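Local coordinates for Oxidored_FMN domain-containing protein (PDB 6L6J), which probably oxidises the amine 6-hydroxypseudooxynicotine, using FMN and a [4Fe-4S] cluster, and also binds ADP, at residues K94-G108 / G163-L177. Numbering follows the deposited sequence.
Sequences KEHGALAGVELAHAG and GFDIVYVYCAHNLSL. With FMN (flavin mononucleotide), chain B.
Asp165 meets Lys94 and Ala100 where two neighbouring parallel strands, 99-105 and 166-171, begin side by side in the eight-stranded TIM barrel. Lys94 and Asp165 approach from opposite directions. The lysine chain bends at its last two torsions and brings Lys94 NZ to the syn side of Asp165 OD1, 2.9 Å away and 22° out of the carboxylate plane, in a salt bridge. Asp165 OD2 turns its anti lone pair to Ala100 N, also at 2.9 Å. The carboxylate thus joins the end of helix 83-94 to the start of strand 99-105. Ala100 O accepts from both Asp165 N and Ile166 N. Further along, Val102 sits over one face of the Phe164 ring in a CH-pi contact, CB 3.8 Å from the centroid. Ala159 of helix 142-162 touches both side chains. Toward the C-terminal ends of the strands, Glu103 CG stands anti to its backbone N (chi1 -160°), and the extended chain reaches FMN. Glu103 OE2 lies above one face of the Tyr170 ring, offset toward its rim, with the carboxylate tilted 46° from the ring. Tyr170 OH shares a hydrogen bond with His173 ND1. FMN N3 donates to Glu103 OE2 at 2.8 Å, so this oxygen reads the N3-H of the flavin pyrimidine, consistent with Glu103 being an FMN-binding residue.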
loop_
_atom_site.group_PDB
_atom_site.type_symbol
_atom_site.label_atom_id
_atom_site.label_comp_id
_atom_site.label_asym_id
_atom_site.label_seq_id
_atom_site.Cartn_x
_atom_site.Cartn_y
_atom_site.Cartn_z
ATOM N N LYS A 94 15.518 -0.584 19.098
ATOM C CA LYS A 94 16.356 0.270 19.993
ATOM C C LYS A 94 17.851 0.060 19.703
ATOM O O LYS A 94 18.624 0.949 20.047
ATOM C CB LYS A 94 16.015 0.014 21.465
ATOM C CG LYS A 94 14.650 0.521 21.904
ATOM C CD LYS A 94 14.426 0.581 23.402
ATOM C CE LYS A 94 15.181 1.691 24.110
ATOM N NZ LYS A 94 14.916 3.051 23.551
ATOM N N GLU A 95 18.222 -1.068 19.093
ATOM C CA GLU A 95 19.613 -1.469 18.767
ATOM C C GLU A 95 20.296 -0.392 17.942
ATOM O O GLU A 95 21.416 -0.063 18.269
ATOM C CB GLU A 95 19.648 -2.789 17.995
ATOM C CG GLU A 95 21.008 -3.069 17.376
ATOM C CD GLU A 95 21.450 -4.521 17.304
ATOM O OE1 GLU A 95 20.907 -5.346 18.086
ATOM O OE2 GLU A 95 22.351 -4.821 16.470
ATOM N N HIS A 96 19.656 0.132 16.902
ATOM C CA HIS A 96 20.241 1.219 16.058
ATOM C C HIS A 96 19.802 2.608 16.546
ATOM O O HIS A 96 19.982 3.577 15.813
ATOM C CB HIS A 96 19.901 0.996 14.590
ATOM C CG HIS A 96 20.152 -0.385 14.086
ATOM N ND1 HIS A 96 21.358 -0.759 13.550
ATOM C CD2 HIS A 96 19.330 -1.449 13.942
ATOM C CE1 HIS A 96 21.295 -2.011 13.130
ATOM N NE2 HIS A 96 20.059 -2.459 13.352
ATOM N N GLY A 97 19.276 2.700 17.767
ATOM C CA GLY A 97 18.985 3.973 18.457
ATOM C C GLY A 97 17.728 4.670 17.961
ATOM O O GLY A 97 17.577 5.868 18.250
ATOM N N ALA A 98 16.882 3.968 17.206
ATOM C CA ALA A 98 15.466 4.327 16.978
ATOM C C ALA A 98 14.714 4.167 18.304
ATOM O O ALA A 98 15.106 3.303 19.118
ATOM C CB ALA A 98 14.862 3.443 15.915
ATOM N N LEU A 99 13.676 4.974 18.525
ATOM C CA LEU A 99 12.676 4.705 19.593
ATOM C C LEU A 99 11.708 3.629 19.073
ATOM O O LEU A 99 11.671 3.349 17.850
ATOM C CB LEU A 99 11.903 5.974 19.957
ATOM C CG LEU A 99 12.709 7.164 20.471
ATOM C CD1 LEU A 99 11.776 8.173 21.131
ATOM C CD2 LEU A 99 13.800 6.741 21.456
ATOM N N ALA A 100 10.970 3.037 19.998
ATOM C CA ALA A 100 10.072 1.891 19.797
ATOM C C ALA A 100 8.717 2.292 20.386
ATOM O O ALA A 100 8.638 2.508 21.625
ATOM C CB ALA A 100 10.653 0.669 20.449
ATOM N N GLY A 101 7.731 2.488 19.498
ATOM C CA GLY A 101 6.359 2.872 19.854
ATOM C C GLY A 101 5.434 1.713 19.576
ATOM O O GLY A 101 5.860 0.780 18.859
ATOM N N VAL A 102 4.231 1.736 20.137
ATOM C CA VAL A 102 3.248 0.642 19.933
ATOM C C VAL A 102 1.850 1.263 19.914
ATOM O O VAL A 102 1.520 2.029 20.849
ATOM C CB VAL A 102 3.388 -0.452 21.002
ATOM C CG1 VAL A 102 3.187 0.084 22.410
ATOM C CG2 VAL A 102 2.447 -1.612 20.741
ATOM N N GLU A 103 1.067 0.945 18.883
ATOM C CA GLU A 103 -0.303 1.467 18.764
ATOM C C GLU A 103 -1.248 0.539 19.536
ATOM O O GLU A 103 -1.924 -0.269 18.915
ATOM C CB GLU A 103 -0.651 1.639 17.291
ATOM C CG GLU A 103 -1.804 2.595 17.055
ATOM C CD GLU A 103 -2.308 2.587 15.628
ATOM O OE1 GLU A 103 -2.532 3.685 15.113
ATOM O OE2 GLU A 103 -2.487 1.469 15.039
ATOM N N LEU A 104 -1.259 0.639 20.861
ATOM C CA LEU A 104 -2.275 -0.025 21.714
ATOM C C LEU A 104 -3.654 0.374 21.198
ATOM O O LEU A 104 -3.912 1.578 21.091
ATOM C CB LEU A 104 -2.070 0.393 23.170
ATOM C CG LEU A 104 -0.839 -0.219 23.844
ATOM C CD1 LEU A 104 -0.846 0.086 25.339
ATOM C CD2 LEU A 104 -0.762 -1.728 23.604
ATOM N N ALA A 105 -4.475 -0.625 20.868
ATOM C CA ALA A 105 -5.716 -0.468 20.072
ATOM C C ALA A 105 -6.844 -1.306 20.667
ATOM O O ALA A 105 -6.587 -2.450 21.050
ATOM C CB ALA A 105 -5.444 -0.888 18.647
ATOM N N HIS A 106 -8.056 -0.756 20.704
ATOM C CA HIS A 106 -9.304 -1.535 20.918
ATOM C C HIS A 106 -10.278 -1.174 19.799
ATOM O O HIS A 106 -10.613 0.024 19.691
ATOM C CB HIS A 106 -9.914 -1.334 22.317
ATOM C CG HIS A 106 -10.957 -2.356 22.607
ATOM N ND1 HIS A 106 -12.140 -2.426 21.881
ATOM C CD2 HIS A 106 -10.984 -3.391 23.474
ATOM C CE1 HIS A 106 -12.864 -3.436 22.314
ATOM N NE2 HIS A 106 -12.166 -4.062 23.278
ATOM N N ALA A 107 -10.719 -2.177 19.033
ATOM C CA ALA A 107 -11.324 -2.015 17.696
ATOM C C ALA A 107 -12.805 -1.633 17.817
ATOM O O ALA A 107 -13.412 -1.311 16.801
ATOM C CB ALA A 107 -11.117 -3.284 16.900
ATOM N N GLY A 108 -13.374 -1.670 19.021
ATOM C CA GLY A 108 -14.820 -1.462 19.226
ATOM C C GLY A 108 -15.641 -2.186 18.153
ATOM O O GLY A 108 -15.558 -3.420 18.070
ATOM N N GLY A 163 9.599 -2.585 26.980
ATOM C CA GLY A 163 10.643 -1.568 26.746
ATOM C C GLY A 163 10.296 -0.541 25.679
ATOM O O GLY A 163 11.228 0.173 25.244
ATOM N N PHE A 164 9.029 -0.488 25.259
ATOM C CA PHE A 164 8.494 0.531 24.324
ATOM C C PHE A 164 8.724 1.921 24.948
ATOM O O PHE A 164 8.528 2.131 26.171
ATOM C CB PHE A 164 7.016 0.248 23.994
ATOM C CG PHE A 164 6.752 -0.965 23.123
ATOM C CD1 PHE A 164 7.030 -0.943 21.761
ATOM C CD2 PHE A 164 6.236 -2.137 23.661
ATOM C CE1 PHE A 164 6.801 -2.059 20.968
ATOM C CE2 PHE A 164 6.006 -3.251 22.862
ATOM C CZ PHE A 164 6.277 -3.206 21.518
ATOM N N ASP A 165 9.131 2.867 24.109
ATOM C CA ASP A 165 9.437 4.270 24.498
ATOM C C ASP A 165 8.181 5.129 24.395
ATOM O O ASP A 165 8.088 6.137 25.151
ATOM C CB ASP A 165 10.547 4.841 23.610
ATOM C CG ASP A 165 11.807 4.001 23.668
ATOM O OD1 ASP A 165 12.455 3.965 24.752
ATOM O OD2 ASP A 165 12.111 3.357 22.646
ATOM N N ILE A 166 7.301 4.775 23.446
ATOM C CA ILE A 166 6.086 5.553 23.058
ATOM C C ILE A 166 4.901 4.589 23.070
ATOM O O ILE A 166 4.916 3.611 22.282
ATOM C CB ILE A 166 6.257 6.214 21.675
ATOM C CG1 ILE A 166 7.565 7.010 21.567
ATOM C CG2 ILE A 166 5.051 7.083 21.349
ATOM C CD1 ILE A 166 7.971 7.360 20.145
ATOM N N VAL A 167 3.916 4.865 23.923
ATOM C CA VAL A 167 2.701 4.026 24.118
ATOM C C VAL A 167 1.512 4.861 23.650
ATOM O O VAL A 167 1.389 5.987 24.154
ATOM C CB VAL A 167 2.595 3.592 25.591
ATOM C CG1 VAL A 167 1.318 2.845 25.913
ATOM C CG2 VAL A 167 3.799 2.758 25.995
ATOM N N TYR A 168 0.692 4.340 22.720
ATOM C CA TYR A 168 -0.379 5.108 22.012
ATOM C C TYR A 168 -1.733 4.961 22.727
ATOM O O TYR A 168 -1.969 3.961 23.475
ATOM C CB TYR A 168 -0.529 4.709 20.538
ATOM C CG TYR A 168 0.336 5.477 19.566
ATOM C CD1 TYR A 168 1.667 5.151 19.353
ATOM C CD2 TYR A 168 -0.197 6.491 18.798
ATOM C CE1 TYR A 168 2.449 5.822 18.422
ATOM C CE2 TYR A 168 0.566 7.162 17.860
ATOM C CZ TYR A 168 1.900 6.843 17.674
ATOM O OH TYR A 168 2.650 7.549 16.768
ATOM N N VAL A 169 -2.589 5.963 22.521
ATOM C CA VAL A 169 -4.059 5.896 22.753
ATOM C C VAL A 169 -4.702 6.089 21.378
ATOM O O VAL A 169 -4.465 7.137 20.758
ATOM C CB VAL A 169 -4.524 6.941 23.783
ATOM C CG1 VAL A 169 -5.967 7.355 23.589
ATOM C CG2 VAL A 169 -4.314 6.446 25.205
ATOM N N TYR A 170 -5.409 5.085 20.866
ATOM C CA TYR A 170 -5.756 5.021 19.424
ATOM C C TYR A 170 -7.209 5.425 19.234
ATOM O O TYR A 170 -8.118 4.732 19.753
ATOM C CB TYR A 170 -5.522 3.621 18.876
ATOM C CG TYR A 170 -5.832 3.457 17.418
ATOM C CD1 TYR A 170 -5.183 4.220 16.469
ATOM C CD2 TYR A 170 -6.732 2.507 16.975
ATOM C CE1 TYR A 170 -5.432 4.059 15.114
ATOM C CE2 TYR A 170 -6.979 2.327 15.625
ATOM C CZ TYR A 170 -6.332 3.106 14.693
ATOM O OH TYR A 170 -6.567 2.959 13.365
ATOM N N CYS A 171 -7.415 6.508 18.496
ATOM C CA CYS A 171 -8.757 7.045 18.173
ATOM C C CYS A 171 -8.766 7.563 16.736
ATOM O O CYS A 171 -8.783 8.774 16.558
ATOM C CB CYS A 171 -9.136 8.136 19.159
ATOM S SG CYS A 171 -10.803 8.760 18.883
ATOM N N ALA A 172 -8.776 6.653 15.758
ATOM C CA ALA A 172 -8.585 6.955 14.322
ATOM C C ALA A 172 -9.150 5.837 13.446
ATOM O O ALA A 172 -9.695 4.893 14.007
ATOM C CB ALA A 172 -7.113 7.183 14.034
ATOM N N HIS A 173 -9.077 6.023 12.119
ATOM C CA HIS A 173 -9.426 5.065 11.027
ATOM C C HIS A 173 -10.869 4.515 11.107
ATOM O O HIS A 173 -11.175 3.596 10.305
ATOM C CB HIS A 173 -8.407 3.920 11.039
ATOM C CG HIS A 173 -7.060 4.381 10.613
ATOM N ND1 HIS A 173 -6.036 4.564 11.506
ATOM C CD2 HIS A 173 -6.591 4.732 9.391
ATOM C CE1 HIS A 173 -4.977 5.000 10.845
ATOM N NE2 HIS A 173 -5.291 5.114 9.543
ATOM N N ASN A 174 -11.722 5.012 12.016
ATOM C CA ASN A 174 -12.968 4.305 12.403
ATOM C C ASN A 174 -12.652 2.839 12.797
ATOM O O ASN A 174 -13.520 1.960 12.589
ATOM C CB ASN A 174 -13.982 4.363 11.267
ATOM C CG ASN A 174 -15.348 3.892 11.706
ATOM O OD1 ASN A 174 -15.666 3.989 12.901
ATOM N ND2 ASN A 174 -16.137 3.360 10.776
ATOM N N LEU A 175 -11.469 2.582 13.371
ATOM C CA LEU A 175 -11.063 1.263 13.930
ATOM C C LEU A 175 -10.812 1.376 15.440
ATOM O O LEU A 175 -9.929 0.670 15.931
ATOM C CB LEU A 175 -9.807 0.769 13.204
ATOM C CG LEU A 175 -9.898 0.715 11.678
ATOM C CD1 LEU A 175 -8.556 0.329 11.076
ATOM C CD2 LEU A 175 -10.989 -0.255 11.215
ATOM N N SER A 176 -11.589 2.191 16.159
ATOM C CA SER A 176 -11.400 2.442 17.613
ATOM C C SER A 176 -12.745 2.621 18.317
ATOM O O SER A 176 -13.582 3.409 17.832
ATOM C CB SER A 176 -10.526 3.651 17.848
ATOM O OG SER A 176 -10.710 4.137 19.175
ATOM N N LEU A 177 -12.901 1.957 19.457
ATOM C CA LEU A 177 -14.048 2.130 20.391
ATOM C C LEU A 177 -14.145 3.600 20.829
ATOM O O LEU A 177 -15.266 4.064 21.085
ATOM C CB LEU A 177 -13.851 1.221 21.609
ATOM C CG LEU A 177 -15.035 1.148 22.576
ATOM C CD1 LEU A 177 -16.157 0.341 21.968
ATOM C CD2 LEU A 177 -14.622 0.550 23.915
HETATM N N1 FMN B . -2.590 3.092 10.505
HETATM C C2 FMN B . -2.884 2.716 11.791
HETATM O O2 FMN B . -3.199 3.606 12.588
HETATM N N3 FMN B . -2.821 1.462 12.255
HETATM C C4 FMN B . -2.454 0.449 11.451
HETATM O O4 FMN B . -2.402 -0.703 11.878
HETATM C C4A FMN B . -2.142 0.749 10.026
HETATM N N5 FMN B . -1.772 -0.226 9.162
HETATM C C5A FMN B . -1.424 0.109 7.899
HETATM C C6 FMN B . -0.970 -0.878 7.028
HETATM C C7 FMN B . -0.597 -0.523 5.747
HETATM C C7M FMN B . -0.179 -1.594 4.815
HETATM C C8 FMN B . -0.640 0.877 5.306
HETATM C C8M FMN B . -0.275 1.278 3.907
HETATM C C9 FMN B . -1.080 1.861 6.150
HETATM C C9A FMN B . -1.467 1.545 7.445
HETATM N N10 FMN B . -1.875 2.545 8.339
HETATM C C10 FMN B . -2.211 2.167 9.616
HETATM C "C1'" FMN B . -1.941 3.992 7.960
HETATM C "C2'" FMN B . -0.564 4.626 8.031
HETATM O "O2'" FMN B . -0.187 4.641 9.396
HETATM C "C3'" FMN B . -0.540 6.031 7.508
HETATM O "O3'" FMN B . -1.350 6.850 8.352
HETATM C "C4'" FMN B . -1.015 6.172 6.062
HETATM O "O4'" FMN B . -0.449 5.119 5.246
HETATM C "C5'" FMN B . -0.678 7.547 5.502
HETATM O "O5'" FMN B . 0.731 7.697 5.511
HETATM P P FMN B . 1.605 7.353 4.192
HETATM O O1P FMN B . 1.154 8.332 3.131
HETATM O O2P FMN B . 3.005 7.560 4.678
HETATM O O3P FMN B . 1.281 5.908 3.861
HETATM O O HOH W 1 -8.565 2.478 20.710
#